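Side-chain contacts in monoglyceride lipase (Saccharomyces cerevisiae, PDB 4ZWN), which hydrolyses monoacylglycerols to free fatty acids and glycerol, preferring monounsaturated substrates, and also breaks down fatty acid ethyl esters: residues 39-43 with 44-48; 217-220 with 221-225; 235-238 with 239-243; 306-309 with 310-314. The protein carries 2 engineered substitutions. All coordinates share one frame; numbering follows the deposited sequence.

Overall arrangement
All four contacts are local and follow one another along the chain; none encloses or crosses another. Interaction 1 closes the N-terminal hairpin of strands 37-41 and 44-51 at the edge of the mixed alpha/beta-hydrolase sheet. Interaction 2 ends helix 214-222 and interaction 3 is a turn within helix 233-248, their centres about 25 Å apart. Interaction 4 starts helix 310-326, after the loop that follows strand 292-297, the other outermost strand, and lies across the chain's centre from interactions 1 and 3. Interactions 2 and 4 touch: Leu220 CD2 packs on Leu307 CD1 at 3.7 Å, tying the end of helix 214-222 to the loop that leads into helix 310-326.

Interaction 1 (39-43 with 44-48); sequences ENFDG and AKFGY
Backbone hydrogen bonds pair Glu39 with Phe46 across the beta hairpin of strands 37-41 and 44-51, which forms one edge of the sheet. Glu39 N gives a bond of 2.9 Å to Phe46 O, and Phe46 N returns one of 2.8 Å to Glu39 O. Nearer the turn, Phe41 N bonds to Ala44 O at 3.0 Å, while the return bond from Ala44 N to Phe41 O is weak. Asp42 and Gly43 make the reversal, both with positive phi.

Between these pairs Asn40 faces Lys45 in a non-hydrogen-bonded position, and Asn40 CA lies 3.3 Å from Ala44 O, a CA-H...O contact. On the same face Asn40 OD1 rests against the aliphatic part of Lys45, 3.3 Å from CG.

Aromatic packing fills the other face. Phe46 CG stands anti to its carbonyl carbon (chi1 -69°), which swings the ring back toward the turn: its rim meets the carbonyl oxygens of Glu39 and Phe41, and CE1 lies 4.0 Å from Phe41 CB. Tyr48 CE2 approaches Glu39 CB at 3.7 Å, with ring and carboxylate planes nearly perpendicular. Helix 113-134 covers this face, where His122 binds Glu39 OE2 and stacks on Phe41, and Phe123 meets Phe46 edge-to-face. A serine in place of Phe46 would probably open a gap under Phe41 CB and cost Phe123 its aromatic partner.

Chemically the hairpin is two-sided: polar Asn40 and Lys45 are exposed, whereas the aromatic face seats the hairpin on helix 113-134.

Interaction 2 (217-220 with 221-225); sequences RAFL and GSDPM
Phe219 and Asp223 each carry CG anti to the backbone N (chi1 156° and -177°), and these torsions run the two side chains alongside each other at the C-terminal end of helix 214-222. In this alpha/beta-hydrolase chain that helix end lies near the active site, the Leu220 side chain about 8 Å from that of His302, the probable charge-relay histidine. Asp223 CB sits over one face of the Phe219 ring, toward its rim. The carboxylate follows with its plane nearly parallel to the ring, and Asp223 OD2 comes 4.0 Å from Phe219 CZ. Beyond the contact, OD2 is gripped by Tyr73 and Ser226, while Tyr25 meets the Phe219 ring edge-to-face.

At this end the helix frays. Gly221 N still makes a regular bond to Arg217 O, 3.0 Å long. One residue on, Ser222 N has a weak bond to Ala218 O and a fuller one to Phe219 O at 3.2 Å, the donor standing above that carbonyl's plane. Asp223 N has two weak bonds, to Phe219 O and Leu220 O.

Ser222 OG, beside its own backbone N, gives Ala218 O a second bond. With alanine at Ser222, the carbonyl of Ala218 would probably be left with just the weak bond from the backbone. The hydroxyl bond is well placed: Ser222 OG lies 3.0 Å from Ala218 O, with a C=O...OG angle of 160°.

Interaction 3 (235-238 with 239-243); sequences QIHD and FMQRG
Gln241 N bonds to His237 O at 2.8 Å in this turn of helix 233-248, where Phe239, Met240 and Arg242 N likewise each bond to the carbonyl four residues back. His237 ND1 donates to Asp238 OD1 at 3.1 Å, nearly straight and in the plane of the imidazole, a His-carboxylate pair that fixes the ring's rotation. Gln241 OE1 comes 3.6 Å from His237 CE1. The carboxylate of Asp238 also forms a salt bridge with Arg234 and accepts from Glu113 N.

Arg242, bent at chi2 and chi3, folds back to lay a guanidinium face over Asp238 O, while NH1 forms a salt bridge with Glu113. A water donates to Gln235 O at 2.9 Å and weakly accepts from Arg242 NH2.

Packing takes over at Phe239, whose CG is wedged between its backbone N and carbonyl carbon (chi1 60°). This turns the ring back under the preceding turn, and Ile236 CA makes a CH-pi contact 3.7 Å from the Phe239 ring centroid. Alongside, Ile236 CG2 meets Met240 CG at 4.0 Å. The i to i+4 backbone ladder and these side chains lying alongside one another are typical of an alpha-helix, here with the Phe239 side chain about 8 Å from that of Ser144, the probable nucleophile.

Interaction 4 (306-309 with 310-314); sequences SLET and DKVFN
The start of helix 310-326 is capped by Thr309, its N-cap residue, which meets Val312 in the first turn. Thr309 OG1 stands between its own backbone N and carbonyl carbon (chi1 66°), and from there it accepts a hydrogen bond from Val312 N at 3.2 Å, the N-H...O angle 165°. Thr309 OG1 also touches Val312 CG2, at 3.3 Å. The regular ladder then opens as Phe313 N donates to Thr309 O at 2.8 Å.

Glu308 packs from the loop. Glu308 CB lies 3.7 Å from Val312 CG1, the two side chains crossing at a slant. A bend at chi2 turns the carboxylate back so that Glu308 OE1 receives Thr309 N at 3.0 Å, on its anti side, which ties the residue before the cap to the cap itself. Ser212 OG also hydrogen-bonds to Glu308 OE1, joining this loop to the one before helix 214-222.

From outside the segments, Arg79 makes a salt bridge with Asp310 and binds Glu308 O, and His83 meets the Phe313 ring edge-to-face. A threonine hydroxyl holding the N-H three residues on is the classic helix N-cap, here placed after the loop that carries His302, the probable charge-relay histidine.

Interaction 1 (39-43 with 44-48)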
loop_
_atom_site.group_PDB
_atom_site.type_symbol
_atom_site.label_atom_id
_atom_site.label_comp_id
_atom_site.label_asym_id
_atom_site.label_seq_id
_atom_site.Cartn_x
_atom_site.Cartn_y
_atom_site.Cartn_z
ATOM N N GLU A 39 -3.590 -3.418 -19.176
ATOM C CA GLU A 39 -2.297 -3.412 -19.843
ATOM C C GLU A 39 -1.557 -4.712 -19.585
ATOM O O GLU A 39 -1.481 -5.172 -18.446
ATOM C CB GLU A 39 -1.443 -2.231 -19.379
ATOM C CG GLU A 39 -0.035 -2.268 -19.914
ATOM C CD GLU A 39 0.703 -0.976 -19.679
ATOM O OE1 GLU A 39 0.034 0.071 -19.541
ATOM O OE2 GLU A 39 1.949 -1.010 -19.630
ATOM N N ASN A 40 -1.021 -5.302 -20.650
ATOM C CA ASN A 40 -0.285 -6.555 -20.560
ATOM C C ASN A 40 1.197 -6.340 -20.263
ATOM O O ASN A 40 1.837 -5.454 -20.835
ATOM C CB ASN A 40 -0.440 -7.352 -21.856
ATOM C CG ASN A 40 -1.847 -7.891 -22.050
ATOM O OD1 ASN A 40 -2.794 -7.452 -21.398
ATOM N ND2 ASN A 40 -1.986 -8.854 -22.953
ATOM N N PHE A 41 1.733 -7.158 -19.364
ATOM C CA PHE A 41 3.155 -7.132 -19.044
ATOM C C PHE A 41 3.586 -8.443 -18.400
ATOM O O PHE A 41 3.000 -8.873 -17.405
ATOM C CB PHE A 41 3.489 -5.959 -18.117
ATOM C CG PHE A 41 4.916 -5.948 -17.641
ATOM C CD1 PHE A 41 5.926 -5.456 -18.452
ATOM C CD2 PHE A 41 5.246 -6.420 -16.380
ATOM C CE1 PHE A 41 7.242 -5.441 -18.019
ATOM C CE2 PHE A 41 6.562 -6.408 -15.939
ATOM C CZ PHE A 41 7.561 -5.918 -16.762
ATOM N N ASP A 42 4.608 -9.064 -18.984
ATOM C CA ASP A 42 5.221 -10.280 -18.454
ATOM C C ASP A 42 4.191 -11.354 -18.109
ATOM O O ASP A 42 4.211 -11.922 -17.019
ATOM C CB ASP A 42 6.069 -9.950 -17.224
ATOM C CG ASP A 42 7.033 -11.064 -16.866
ATOM O OD1 ASP A 42 7.384 -11.856 -17.765
ATOM O OD2 ASP A 42 7.439 -11.146 -15.687
ATOM N N GLY A 43 3.282 -11.612 -19.042
ATOM C CA GLY A 43 2.337 -12.705 -18.908
ATOM C C GLY A 43 1.172 -12.444 -17.972
ATOM O O GLY A 43 0.591 -13.379 -17.423
ATOM N N ALA A 44 0.825 -11.176 -17.787
ATOM C CA ALA A 44 -0.319 -10.830 -16.952
ATOM C C ALA A 44 -1.052 -9.603 -17.488
ATOM O O ALA A 44 -0.432 -8.672 -18.002
ATOM C CB ALA A 44 0.124 -10.601 -15.516
ATOM N N LYS A 45 -2.376 -9.616 -17.372
ATOM C CA LYS A 45 -3.192 -8.487 -17.798
ATOM C C LYS A 45 -3.533 -7.618 -16.596
ATOM O O LYS A 45 -4.471 -7.905 -15.854
ATOM C CB LYS A 45 -4.471 -8.964 -18.493
ATOM C CG LYS A 45 -5.235 -7.848 -19.188
ATOM C CD LYS A 45 -6.528 -8.339 -19.819
ATOM C CE LYS A 45 -7.569 -8.678 -18.766
ATOM N NZ LYS A 45 -8.909 -8.921 -19.370
ATOM N N PHE A 46 -2.758 -6.556 -16.409
ATOM C CA PHE A 46 -2.908 -5.688 -15.249
ATOM C C PHE A 46 -4.053 -4.691 -15.407
ATOM O O PHE A 46 -4.080 -3.905 -16.355
ATOM C CB PHE A 46 -1.605 -4.929 -14.982
ATOM C CG PHE A 46 -0.479 -5.801 -14.509
ATOM C CD1 PHE A 46 0.377 -6.404 -15.415
ATOM C CD2 PHE A 46 -0.270 -6.011 -13.158
ATOM C CE1 PHE A 46 1.415 -7.206 -14.980
ATOM C CE2 PHE A 46 0.768 -6.811 -12.718
ATOM C CZ PHE A 46 1.610 -7.410 -13.631
ATOM N N GLY A 47 -4.996 -4.727 -14.470
ATOM C CA GLY A 47 -6.019 -3.702 -14.390
ATOM C C GLY A 47 -5.477 -2.509 -13.623
ATOM O O GLY A 47 -4.875 -2.673 -12.562
ATOM N N TYR A 48 -5.674 -1.307 -14.156
ATOM C CA TYR A 48 -5.153 -0.114 -13.502
ATOM C C TYR A 48 -6.070 1.088 -13.678
ATOM O O TYR A 48 -6.980 1.077 -14.506
ATOM C CB TYR A 48 -3.753 0.221 -14.026
ATOM C CG TYR A 48 -3.731 0.692 -15.462
ATOM C CD1 TYR A 48 -3.747 2.045 -15.770
ATOM C CD2 TYR A 48 -3.693 -0.217 -16.510
ATOM C CE1 TYR A 48 -3.728 2.478 -17.080
ATOM C CE2 TYR A 48 -3.673 0.206 -17.822
ATOM C CZ TYR A 48 -3.689 1.554 -18.102
ATOM O OH TYR A 48 -3.669 1.979 -19.411
#

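Interaction 2 (217-220 with 221-225)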
loop_
_atom_site.group_PDB
_atom_site.type_symbol
_atom_site.label_atom_id
_atom_site.label_comp_id
_atom_site.label_asym_id
_atom_site.label_seq_id
_atom_site.Cartn_x
_atom_site.Cartn_y
_atom_site.Cartn_z
ATOM N N ARG A 217 -16.958 -2.411 7.649
ATOM C CA ARG A 217 -16.867 -3.823 7.999
ATOM C C ARG A 217 -17.896 -4.643 7.225
ATOM O O ARG A 217 -17.572 -5.682 6.647
ATOM C CB ARG A 217 -17.071 -4.018 9.501
ATOM C CG ARG A 217 -15.803 -4.300 10.279
ATOM C CD ARG A 217 -16.126 -4.602 11.734
ATOM N NE ARG A 217 -15.553 -3.612 12.639
ATOM C CZ ARG A 217 -15.813 -3.553 13.940
ATOM N NH1 ARG A 217 -16.644 -4.426 14.493
ATOM N NH2 ARG A 217 -15.243 -2.619 14.688
ATOM N N ALA A 218 -19.137 -4.161 7.219
ATOM C CA ALA A 218 -20.229 -4.851 6.542
ATOM C C ALA A 218 -19.976 -4.943 5.043
ATOM O O ALA A 218 -20.222 -5.979 4.425
ATOM C CB ALA A 218 -21.546 -4.147 6.816
ATOM N N PHE A 219 -19.483 -3.853 4.464
ATOM C CA PHE A 219 -19.146 -3.823 3.046
ATOM C C PHE A 219 -18.057 -4.832 2.699
ATOM O O PHE A 219 -18.190 -5.598 1.746
ATOM C CB PHE A 219 -18.697 -2.420 2.633
ATOM C CG PHE A 219 -17.819 -2.401 1.413
ATOM C CD1 PHE A 219 -18.364 -2.558 0.149
ATOM C CD2 PHE A 219 -16.447 -2.225 1.529
ATOM C CE1 PHE A 219 -17.559 -2.541 -0.975
ATOM C CE2 PHE A 219 -15.638 -2.208 0.409
ATOM C CZ PHE A 219 -16.193 -2.366 -0.844
ATOM N N LEU A 220 -16.980 -4.817 3.479
ATOM C CA LEU A 220 -15.819 -5.656 3.212
ATOM C C LEU A 220 -16.163 -7.140 3.307
ATOM O O LEU A 220 -15.731 -7.942 2.479
ATOM C CB LEU A 220 -14.685 -5.317 4.182
ATOM C CG LEU A 220 -13.296 -5.823 3.798
ATOM C CD1 LEU A 220 -12.853 -5.212 2.477
ATOM C CD2 LEU A 220 -12.297 -5.513 4.898
ATOM N N GLY A 221 -16.951 -7.494 4.317
ATOM C CA GLY A 221 -17.350 -8.874 4.526
ATOM C C GLY A 221 -18.308 -9.393 3.469
ATOM O O GLY A 221 -18.439 -10.602 3.282
ATOM N N SER A 222 -18.978 -8.479 2.775
ATOM C CA SER A 222 -19.961 -8.855 1.764
ATOM C C SER A 222 -19.437 -8.647 0.349
ATOM O O SER A 222 -20.055 -9.085 -0.620
ATOM C CB SER A 222 -21.253 -8.059 1.955
ATOM O OG SER A 222 -21.780 -8.244 3.254
ATOM N N ASP A 223 -18.297 -7.974 0.234
ATOM C CA ASP A 223 -17.731 -7.647 -1.069
ATOM C C ASP A 223 -17.207 -8.897 -1.779
ATOM O O ASP A 223 -16.316 -9.576 -1.269
ATOM C CB ASP A 223 -16.614 -6.613 -0.915
ATOM C CG ASP A 223 -16.027 -6.185 -2.244
ATOM O OD1 ASP A 223 -16.770 -6.159 -3.247
ATOM O OD2 ASP A 223 -14.820 -5.871 -2.286
ATOM N N PRO A 224 -17.771 -9.204 -2.959
ATOM C CA PRO A 224 -17.372 -10.366 -3.763
ATOM C C PRO A 224 -15.923 -10.298 -4.231
ATOM O O PRO A 224 -15.314 -11.338 -4.482
ATOM C CB PRO A 224 -18.326 -10.308 -4.961
ATOM C CG PRO A 224 -19.497 -9.522 -4.481
ATOM C CD PRO A 224 -18.926 -8.502 -3.545
ATOM N N MET A 225 -15.384 -9.089 -4.354
ATOM C CA MET A 225 -14.003 -8.903 -4.790
ATOM C C MET A 225 -13.017 -9.039 -3.632
ATOM O O MET A 225 -11.805 -9.066 -3.839
ATOM C CB MET A 225 -13.831 -7.534 -5.455
ATOM C CG MET A 225 -14.384 -7.431 -6.868
ATOM S SD MET A 225 -13.353 -8.279 -8.082
ATOM C CE MET A 225 -11.762 -7.518 -7.771
#

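Interaction 3 (235-238 with 239-243)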
loop_
_atom_site.group_PDB
_atom_site.type_symbol
_atom_site.label_atom_id
_atom_site.label_comp_id
_atom_site.label_asym_id
_atom_site.label_seq_id
_atom_site.Cartn_x
_atom_site.Cartn_y
_atom_site.Cartn_z
ATOM N N GLN A 235 3.903 -16.505 -2.216
ATOM C CA GLN A 235 3.528 -15.103 -2.080
ATOM C C GLN A 235 3.633 -14.643 -0.631
ATOM O O GLN A 235 4.263 -13.625 -0.333
ATOM C CB GLN A 235 2.106 -14.872 -2.594
ATOM C CG GLN A 235 1.599 -13.456 -2.371
ATOM C CD GLN A 235 0.100 -13.326 -2.574
ATOM O OE1 GLN A 235 -0.661 -14.230 -2.242
ATOM N NE2 GLN A 235 -0.329 -12.193 -3.118
ATOM N N ILE A 236 3.012 -15.407 0.264
ATOM C CA ILE A 236 2.964 -15.062 1.678
ATOM C C ILE A 236 4.360 -15.004 2.305
ATOM O O ILE A 236 4.689 -14.048 3.008
ATOM C CB ILE A 236 2.085 -16.059 2.454
ATOM C CG1 ILE A 236 0.649 -15.996 1.931
ATOM C CG2 ILE A 236 2.115 -15.758 3.943
ATOM C CD1 ILE A 236 -0.244 -17.089 2.455
ATOM N N HIS A 237 5.175 -16.018 2.038
ATOM C CA HIS A 237 6.546 -16.053 2.534
ATOM C C HIS A 237 7.322 -14.815 2.114
ATOM O O HIS A 237 8.066 -14.233 2.903
ATOM C CB HIS A 237 7.267 -17.302 2.027
ATOM C CG HIS A 237 8.732 -17.332 2.343
ATOM N ND1 HIS A 237 9.676 -16.691 1.567
ATOM C CD2 HIS A 237 9.417 -17.938 3.341
ATOM C CE1 HIS A 237 10.876 -16.895 2.080
ATOM N NE2 HIS A 237 10.746 -17.650 3.157
ATOM N N ASP A 238 7.138 -14.421 0.861
ATOM C CA ASP A 238 7.942 -13.362 0.282
ATOM C C ASP A 238 7.642 -11.990 0.873
ATOM O O ASP A 238 8.563 -11.197 1.075
ATOM C CB ASP A 238 7.764 -13.347 -1.234
ATOM C CG ASP A 238 8.558 -14.444 -1.912
ATOM O OD1 ASP A 238 9.110 -15.296 -1.185
ATOM O OD2 ASP A 238 8.635 -14.462 -3.159
ATOM N N PHE A 239 6.380 -11.693 1.171
ATOM C CA PHE A 239 6.115 -10.395 1.782
ATOM C C PHE A 239 6.274 -10.463 3.301
ATOM O O PHE A 239 6.447 -9.436 3.952
ATOM C CB PHE A 239 4.736 -9.827 1.376
ATOM C CG PHE A 239 3.540 -10.672 1.760
ATOM C CD1 PHE A 239 3.215 -10.906 3.084
ATOM C CD2 PHE A 239 2.683 -11.144 0.782
ATOM C CE1 PHE A 239 2.101 -11.645 3.423
ATOM C CE2 PHE A 239 1.560 -11.879 1.114
ATOM C CZ PHE A 239 1.270 -12.130 2.437
ATOM N N MET A 240 6.235 -11.667 3.865
ATOM C CA MET A 240 6.526 -11.822 5.288
ATOM C C MET A 240 8.010 -11.584 5.519
ATOM O O MET A 240 8.398 -10.867 6.443
ATOM C CB MET A 240 6.120 -13.207 5.794
ATOM C CG MET A 240 4.621 -13.390 5.985
ATOM S SD MET A 240 3.974 -12.475 7.391
ATOM C CE MET A 240 4.866 -13.262 8.731
ATOM N N GLN A 241 8.834 -12.184 4.664
ATOM C CA GLN A 241 10.283 -12.040 4.752
ATOM C C GLN A 241 10.699 -10.618 4.412
ATOM O O GLN A 241 11.625 -10.066 5.009
ATOM C CB GLN A 241 10.978 -13.031 3.819
ATOM C CG GLN A 241 12.493 -12.928 3.822
ATOM C CD GLN A 241 13.145 -13.979 2.948
ATOM O OE1 GLN A 241 12.948 -14.004 1.732
ATOM N NE2 GLN A 241 13.920 -14.862 3.567
ATOM N N ARG A 242 9.995 -10.040 3.444
ATOM C CA ARG A 242 10.208 -8.665 3.010
ATOM C C ARG A 242 10.247 -7.710 4.194
ATOM O O ARG A 242 11.185 -6.925 4.340
ATOM C CB ARG A 242 9.101 -8.249 2.038
ATOM C CG ARG A 242 9.469 -7.127 1.104
ATOM C CD ARG A 242 9.106 -7.491 -0.323
ATOM N NE ARG A 242 7.671 -7.670 -0.499
ATOM C CZ ARG A 242 7.121 -8.615 -1.257
ATOM N NH1 ARG A 242 7.885 -9.480 -1.906
ATOM N NH2 ARG A 242 5.803 -8.696 -1.365
ATOM N N GLY A 243 9.227 -7.796 5.044
ATOM C CA GLY A 243 9.124 -6.938 6.212
ATOM C C GLY A 243 10.093 -7.305 7.320
ATOM O O GLY A 243 10.641 -6.429 7.988
HETATM O O HOH W 1 5.121 -11.757 -2.410
#

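Interaction 4 (306-309 with 310-314)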
loop_
_atom_site.group_PDB
_atom_site.type_symbol
_atom_site.label_atom_id
_atom_site.label_comp_id
_atom_site.label_asym_id
_atom_site.label_seq_id
_atom_site.Cartn_x
_atom_site.Cartn_y
_atom_site.Cartn_z
ATOM N N SER A 306 -8.484 3.851 4.110
ATOM C CA SER A 306 -9.491 3.280 3.224
ATOM C C SER A 306 -10.788 2.880 3.920
ATOM O O SER A 306 -11.873 3.212 3.442
ATOM C CB SER A 306 -8.909 2.065 2.499
ATOM O OG SER A 306 -8.519 1.063 3.422
ATOM N N LEU A 307 -10.680 2.173 5.041
ATOM C CA LEU A 307 -11.855 1.539 5.631
ATOM C C LEU A 307 -12.201 2.030 7.038
ATOM O O LEU A 307 -13.139 1.534 7.655
ATOM C CB LEU A 307 -11.656 0.020 5.644
ATOM C CG LEU A 307 -11.422 -0.586 4.254
ATOM C CD1 LEU A 307 -11.085 -2.066 4.340
ATOM C CD2 LEU A 307 -12.634 -0.354 3.351
ATOM N N GLU A 308 -11.460 3.010 7.541
ATOM C CA GLU A 308 -11.719 3.521 8.885
ATOM C C GLU A 308 -12.817 4.581 8.910
ATOM O O GLU A 308 -13.392 4.923 7.877
ATOM C CB GLU A 308 -10.438 4.089 9.499
ATOM C CG GLU A 308 -9.675 3.099 10.368
ATOM C CD GLU A 308 -10.410 2.755 11.657
ATOM O OE1 GLU A 308 -11.406 3.434 11.985
ATOM O OE2 GLU A 308 -9.987 1.805 12.348
ATOM N N THR A 309 -13.103 5.093 10.103
ATOM C CA THR A 309 -14.148 6.093 10.286
ATOM C C THR A 309 -13.782 7.405 9.613
ATOM O O THR A 309 -12.611 7.660 9.325
ATOM C CB THR A 309 -14.424 6.366 11.779
ATOM O OG1 THR A 309 -13.273 6.980 12.378
ATOM C CG2 THR A 309 -14.750 5.079 12.512
ATOM N N ASP A 310 -14.792 8.236 9.369
ATOM C CA ASP A 310 -14.582 9.551 8.776
ATOM C C ASP A 310 -13.647 10.388 9.633
ATOM O O ASP A 310 -12.817 11.128 9.114
ATOM C CB ASP A 310 -15.914 10.282 8.592
ATOM C CG ASP A 310 -16.712 9.750 7.422
ATOM O OD1 ASP A 310 -16.315 8.715 6.851
ATOM O OD2 ASP A 310 -17.740 10.369 7.075
ATOM N N LYS A 311 -13.785 10.261 10.949
ATOM C CA LYS A 311 -12.940 11.005 11.875
ATOM C C LYS A 311 -11.479 10.614 11.693
ATOM O O LYS A 311 -10.607 11.476 11.563
ATOM C CB LYS A 311 -13.379 10.763 13.318
ATOM C CG LYS A 311 -12.552 11.514 14.346
ATOM C CD LYS A 311 -12.903 11.073 15.755
ATOM C CE LYS A 311 -12.062 11.803 16.789
ATOM N NZ LYS A 311 -12.398 11.370 18.174
ATOM N N VAL A 312 -11.224 9.309 11.672
ATOM C CA VAL A 312 -9.871 8.797 11.494
ATOM C C VAL A 312 -9.303 9.163 10.125
ATOM O O VAL A 312 -8.184 9.667 10.029
ATOM C CB VAL A 312 -9.822 7.270 11.668
ATOM C CG1 VAL A 312 -8.473 6.726 11.218
ATOM C CG2 VAL A 312 -10.101 6.894 13.113
ATOM N N PHE A 313 -10.082 8.925 9.073
ATOM C CA PHE A 313 -9.613 9.166 7.712
ATOM C C PHE A 313 -9.252 10.626 7.481
ATOM O O PHE A 313 -8.226 10.925 6.870
ATOM C CB PHE A 313 -10.661 8.734 6.685
ATOM C CG PHE A 313 -10.260 9.020 5.263
ATOM C CD1 PHE A 313 -9.429 8.150 4.577
ATOM C CD2 PHE A 313 -10.701 10.165 4.619
ATOM C CE1 PHE A 313 -9.049 8.412 3.274
ATOM C CE2 PHE A 313 -10.323 10.433 3.320
ATOM C CZ PHE A 313 -9.495 9.553 2.645
ATOM N N ASN A 314 -10.100 11.530 7.960
ATOM C CA ASN A 314 -9.860 12.958 7.797
ATOM C C ASN A 314 -8.553 13.389 8.446
ATOM O O ASN A 314 -7.758 14.098 7.833
ATOM C CB ASN A 314 -11.025 13.768 8.369
ATOM C CG ASN A 314 -12.290 13.626 7.545
ATOM O OD1 ASN A 314 -12.234 13.368 6.341
ATOM N ND2 ASN A 314 -13.440 13.788 8.190
#